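Long-range contacts in sulfotransferase (Alicyclobacillus acidocaldarius subsp. acidocaldarius, PDB 3RNL), which probably transfers a sulfo group to an acceptor molecule, as sulfotransferases do, and binds magnesium: residues S143-E147 / W159-A163; R117-D121 / R276-T280. One frame throughout, in Å; residues are numbered along the deposited sequence. Where two conformers were deposited one is given.

In the fold
From the N terminus the chain first builds strands of the parallel sheet; strand 111-116 then runs into R117-D121, the first half of contact 2, where helix 119-132 begins. Helix 140-145 follows, and contact 1 closes a short loop here: S143-E147 meets W159-A163 after the chain has passed through helix 147-152. Much later, beyond strand 183-187 and an unmodelled region, helix 273-294 brings R276-T280 back to R117-D121, so the large loop of contact 2 encloses contact 1. Their centres lie about 13 Å apart. Leu-279 of contact 2 packs on Leu-144 and Arg-162 of contact 1, tying helix 273-294 to both segments of contact 1.

Contact 1 of 2, residues S143-E147 / W159-A163; sequences SLAKE and WYYRA
Glu-147 spends its carboxylate on the backbone N-H groups of Arg-162 and Ala-163 in the facing loop. Arg-162 N donates to Glu-147 OE1 at 2.8 Å, and the bond is almost straight (169°). Glu-147 OE2 uses its syn lone pair for Ala-163 N at 2.9 Å. Two successive peptide groups, in a stretch with helical backbone angles, are thus held by one side chain. It spans the gap because it is stretched out, CG anti to the backbone N (chi1 179°) and the next bond extended too. A glutamine in its place would probably leave one of these two N-H groups without an acceptor, its own amide NH2 turned against it.

The second polar link is between side chains. Tyr-161 OH donates to Ser-143 OG at 2.7 Å, the serine oxygen lying at the ring edge, near the ring plane. That oxygen is also hydrogen-bonded to Glu-136 and Arg-150.

Water fills in between. One molecule donates to both Ser-143 O and Trp-159 O, the latter sitting over one face of the Tyr-161 ring, toward its rim. Another donates to Leu-144 O and to Glu-147 OE1, the latter at 2.6 Å, and accepts from Arg-162 NH1, linking the carboxylate to a guanidinium it does not touch directly.

The apolar part is small. Leu-144 lays CD2 against Tyr-161 CB at 3.7 Å. Helix 119-132 adds Ala-123, Tyr-127 and Leu-130 around Tyr-161.

In this buried junction between the turn joining helices 140-145 and 147-152 and the loop leading to helix 167-178, an acid takes up peptide N-H groups and water. Those donors would probably stabilise the negative charge of Glu-147, with Arg-162 joining in through the shared water.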
# COMPACT_ATOMS: atom_id res chain seq x y z
N SER A 143 1.66 1.97 -22.49
CA SER A 143 2.29 1.56 -21.22
C SER A 143 1.57 0.33 -20.65
O SER A 143 2.20 -0.61 -20.16
CB SER A 143 2.30 2.73 -20.23
OG SER A 143 3.26 2.54 -19.18
N LEU A 144 0.24 0.32 -20.74
CA LEU A 144 -0.55 -0.82 -20.30
C LEU A 144 -0.17 -2.08 -21.06
O LEU A 144 -0.07 -3.17 -20.49
CB LEU A 144 -2.05 -0.56 -20.53
CG LEU A 144 -2.80 0.24 -19.48
CD1 LEU A 144 -4.16 0.65 -20.04
CD2 LEU A 144 -2.97 -0.58 -18.19
N ALA A 145 0.03 -1.92 -22.37
CA ALA A 145 0.29 -3.06 -23.24
C ALA A 145 1.65 -3.70 -22.96
O ALA A 145 1.87 -4.86 -23.30
CB ALA A 145 0.18 -2.63 -24.70
N LYS A 146 2.55 -2.95 -22.34
CA LYS A 146 3.88 -3.47 -22.01
C LYS A 146 3.96 -4.20 -20.67
O LYS A 146 5.04 -4.69 -20.31
CB LYS A 146 4.92 -2.34 -22.03
CG LYS A 146 5.25 -1.85 -23.43
CD LYS A 146 6.53 -1.05 -23.45
CE LYS A 146 6.98 -0.78 -24.88
NZ LYS A 146 7.26 -2.04 -25.63
N GLU A 147 2.87 -4.26 -19.92
CA GLU A 147 2.98 -4.78 -18.56
C GLU A 147 3.54 -6.20 -18.47
O GLU A 147 4.44 -6.47 -17.68
CB GLU A 147 1.64 -4.70 -17.81
CG GLU A 147 1.74 -5.27 -16.40
CD GLU A 147 0.46 -5.09 -15.60
OE1 GLU A 147 -0.43 -4.35 -16.08
OE2 GLU A 147 0.35 -5.69 -14.51
N TRP A 159 5.26 -0.32 -12.11
CA TRP A 159 4.89 -0.50 -13.51
C TRP A 159 3.77 -1.52 -13.71
O TRP A 159 3.26 -1.64 -14.83
CB TRP A 159 6.10 -0.96 -14.33
CG TRP A 159 7.29 -0.05 -14.33
CD1 TRP A 159 8.35 -0.08 -13.45
CD2 TRP A 159 7.61 0.95 -15.31
NE1 TRP A 159 9.28 0.87 -13.81
CE2 TRP A 159 8.85 1.51 -14.94
CE3 TRP A 159 6.96 1.43 -16.45
CZ2 TRP A 159 9.46 2.54 -15.67
CZ3 TRP A 159 7.57 2.45 -17.19
CH2 TRP A 159 8.80 3.00 -16.79
N TYR A 160 3.35 -2.26 -12.68
CA TYR A 160 2.44 -3.34 -13.04
C TYR A 160 1.05 -2.81 -12.74
O TYR A 160 0.47 -3.05 -11.67
CB TYR A 160 2.66 -4.53 -12.08
CG TYR A 160 4.06 -5.14 -11.99
CD1 TYR A 160 5.08 -4.78 -12.86
CD2 TYR A 160 4.33 -6.10 -11.02
CE1 TYR A 160 6.36 -5.36 -12.74
CE2 TYR A 160 5.58 -6.67 -10.89
CZ TYR A 160 6.59 -6.30 -11.75
OH TYR A 160 7.83 -6.89 -11.59
N TYR A 161 0.42 -2.30 -13.78
CA TYR A 161 -0.81 -1.55 -13.61
C TYR A 161 -1.91 -2.48 -13.17
O TYR A 161 -2.65 -2.18 -12.23
CB TYR A 161 -1.20 -0.91 -14.93
CG TYR A 161 -0.21 0.12 -15.38
CD1 TYR A 161 0.07 1.23 -14.60
CD2 TYR A 161 0.45 -0.00 -16.61
CE1 TYR A 161 0.99 2.18 -15.01
CE2 TYR A 161 1.36 0.94 -17.02
CZ TYR A 161 1.63 2.03 -16.23
OH TYR A 161 2.54 2.97 -16.65
N ARG A 162 -2.01 -3.61 -13.86
CA ARG A 162 -3.04 -4.60 -13.55
C ARG A 162 -2.69 -5.46 -12.33
O ARG A 162 -3.52 -5.64 -11.44
CB ARG A 162 -3.29 -5.51 -14.77
CG ARG A 162 -4.06 -4.85 -15.92
CD ARG A 162 -4.08 -5.78 -17.17
NE ARG A 162 -5.26 -5.55 -18.01
CZ ARG A 162 -5.28 -4.76 -19.08
NH1 ARG A 162 -4.19 -4.10 -19.44
NH2 ARG A 162 -6.39 -4.62 -19.79
N ALA A 163 -1.46 -5.97 -12.28
CA ALA A 163 -1.15 -6.98 -11.25
C ALA A 163 -1.32 -6.40 -9.85
O ALA A 163 -1.83 -7.07 -8.94
CB ALA A 163 0.26 -7.53 -11.44
O HOH W 1 3.71 -1.54 -17.65
O HOH W 2 -1.52 -4.03 -18.41

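Contact 2 of 2, residues R117-D121 / R276-T280; sequences RNPVD and REELT
Val-120 and Leu-279 bring their CA atoms to 6.0 Å of each other, where the first turn of helix 119-132 comes up against helix 273-294. Val-120 does most of the apolar work, with both of its methyls. CG1, anti to the backbone N (chi1 179°), lies over one face of the Arg-276 guanidinium, 3.8 Å from NH1 and offset toward the rim. CG2 lies farther along the partner helix, against Leu-279 CB at 3.9 Å and Thr-280 OG1 at 3.6 Å. Met-271 and Phe-283 also touch this valine.

The Arg-Asn-Pro-Val-Asp sequence follows strand 111-116 directly, in the place where sulfotransferases of this P-loop-like fold carry the segment that, in relatives, helps hold the 3'-phosphate of the sulfate donor. Its asparagine starts the helix: Asn-118, at the N-cap, accepts from Val-120 N through OD1 at 3.0 Å, with the donor standing above the carbonyl plane. The amide nitrogen is linked to the other helix through a water, which accepts from Asn-118 ND2 and donates to Thr-280 OG1. The threonine hydroxyl in turn donates to Arg-276 O one turn back at 2.7 Å, while Thr-280 N approaches that carbonyl from the opposite face.

Asp-121 and Arg-276 form the charged link, a salt bridge from NH2 to OD1. The modelled 2.5 Å between Arg-276 NH2 and Asp-121 OD1 is unusually short, and since the arginine was built in two conformers its exact length is doubtful. A bend at chi3 (-71°) folds the arginine chain toward Asp-121, whose carboxylate meets the guanidinium at its edge, the two planes 37° apart.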
# COMPACT_ATOMS: atom_id res chain seq x y z
N ARG A 117 -7.98 1.64 -3.52
CA ARG A 117 -8.61 2.62 -4.37
C ARG A 117 -9.13 1.89 -5.60
O ARG A 117 -8.58 0.86 -5.97
CB ARG A 117 -7.53 3.60 -4.80
CG ARG A 117 -7.99 4.65 -5.71
CD ARG A 117 -6.82 5.53 -6.00
NE ARG A 117 -7.23 6.72 -6.72
CZ ARG A 117 -6.39 7.66 -7.08
NH1 ARG A 117 -5.09 7.54 -6.79
NH2 ARG A 117 -6.84 8.72 -7.72
N ASN A 118 -10.14 2.43 -6.28
CA ASN A 118 -10.64 1.79 -7.50
C ASN A 118 -9.40 1.47 -8.35
O ASN A 118 -8.62 2.37 -8.67
CB ASN A 118 -11.54 2.78 -8.23
CG ASN A 118 -12.03 2.28 -9.58
OD1 ASN A 118 -11.51 1.33 -10.15
ND2 ASN A 118 -13.07 2.95 -10.10
N PRO A 119 -9.21 0.19 -8.70
CA PRO A 119 -7.94 -0.19 -9.34
C PRO A 119 -7.77 0.42 -10.74
O PRO A 119 -6.64 0.46 -11.24
CB PRO A 119 -8.04 -1.72 -9.44
CG PRO A 119 -9.52 -2.03 -9.32
CD PRO A 119 -10.03 -0.98 -8.36
N VAL A 120 -8.85 0.86 -11.36
CA VAL A 120 -8.74 1.57 -12.63
C VAL A 120 -8.02 2.92 -12.40
O VAL A 120 -7.08 3.28 -13.12
CB VAL A 120 -10.11 1.81 -13.26
CG1 VAL A 120 -9.95 2.58 -14.58
CG2 VAL A 120 -10.81 0.48 -13.51
N ASP A 121 -8.48 3.66 -11.39
CA ASP A 121 -7.87 4.95 -11.04
C ASP A 121 -6.47 4.77 -10.51
O ASP A 121 -5.59 5.60 -10.75
CB ASP A 121 -8.73 5.69 -10.01
CG ASP A 121 -10.08 6.11 -10.59
OD1 ASP A 121 -10.08 6.80 -11.62
OD2 ASP A 121 -11.12 5.74 -10.03
N ARG A 276 -11.11 3.11 -19.76
CA ARG A 276 -11.81 3.06 -18.48
C ARG A 276 -12.85 1.93 -18.49
O ARG A 276 -12.97 1.18 -17.52
CB ARG A 276 -12.48 4.38 -18.11
CG ARG A 276 -13.27 4.28 -16.79
CD ARG A 276 -13.59 5.62 -16.15
NE ARG A 276 -12.40 6.28 -15.61
CZ ARG A 276 -11.92 6.08 -14.38
NH1 ARG A 276 -12.51 5.22 -13.55
NH2 ARG A 276 -10.84 6.72 -13.99
N GLU A 277 -13.58 1.79 -19.59
CA GLU A 277 -14.59 0.73 -19.66
C GLU A 277 -13.92 -0.64 -19.62
O GLU A 277 -14.33 -1.52 -18.86
CB GLU A 277 -15.43 0.85 -20.93
CG GLU A 277 -16.22 2.14 -21.03
CD GLU A 277 -17.40 2.19 -20.08
OE1 GLU A 277 -17.66 1.19 -19.38
OE2 GLU A 277 -18.08 3.24 -20.03
N GLU A 278 -12.88 -0.82 -20.43
CA GLU A 278 -12.21 -2.12 -20.52
C GLU A 278 -11.52 -2.52 -19.22
O GLU A 278 -11.56 -3.68 -18.82
CB GLU A 278 -11.21 -2.15 -21.67
CG GLU A 278 -10.89 -3.54 -22.17
CD GLU A 278 -10.16 -3.51 -23.51
OE1 GLU A 278 -9.41 -2.53 -23.75
OE2 GLU A 278 -10.35 -4.44 -24.32
N LEU A 279 -10.86 -1.56 -18.56
CA LEU A 279 -10.19 -1.86 -17.30
C LEU A 279 -11.19 -2.14 -16.20
O LEU A 279 -10.97 -3.03 -15.37
CB LEU A 279 -9.24 -0.73 -16.88
CG LEU A 279 -7.94 -0.64 -17.68
CD1 LEU A 279 -7.13 0.59 -17.25
CD2 LEU A 279 -7.11 -1.91 -17.54
N THR A 280 -12.31 -1.41 -16.19
CA THR A 280 -13.35 -1.70 -15.20
C THR A 280 -13.81 -3.16 -15.33
O THR A 280 -13.93 -3.88 -14.34
CB THR A 280 -14.53 -0.72 -15.29
OG1 THR A 280 -14.04 0.62 -15.09
CG2 THR A 280 -15.58 -1.02 -14.24
O HOH W 3 -14.38 2.30 -12.78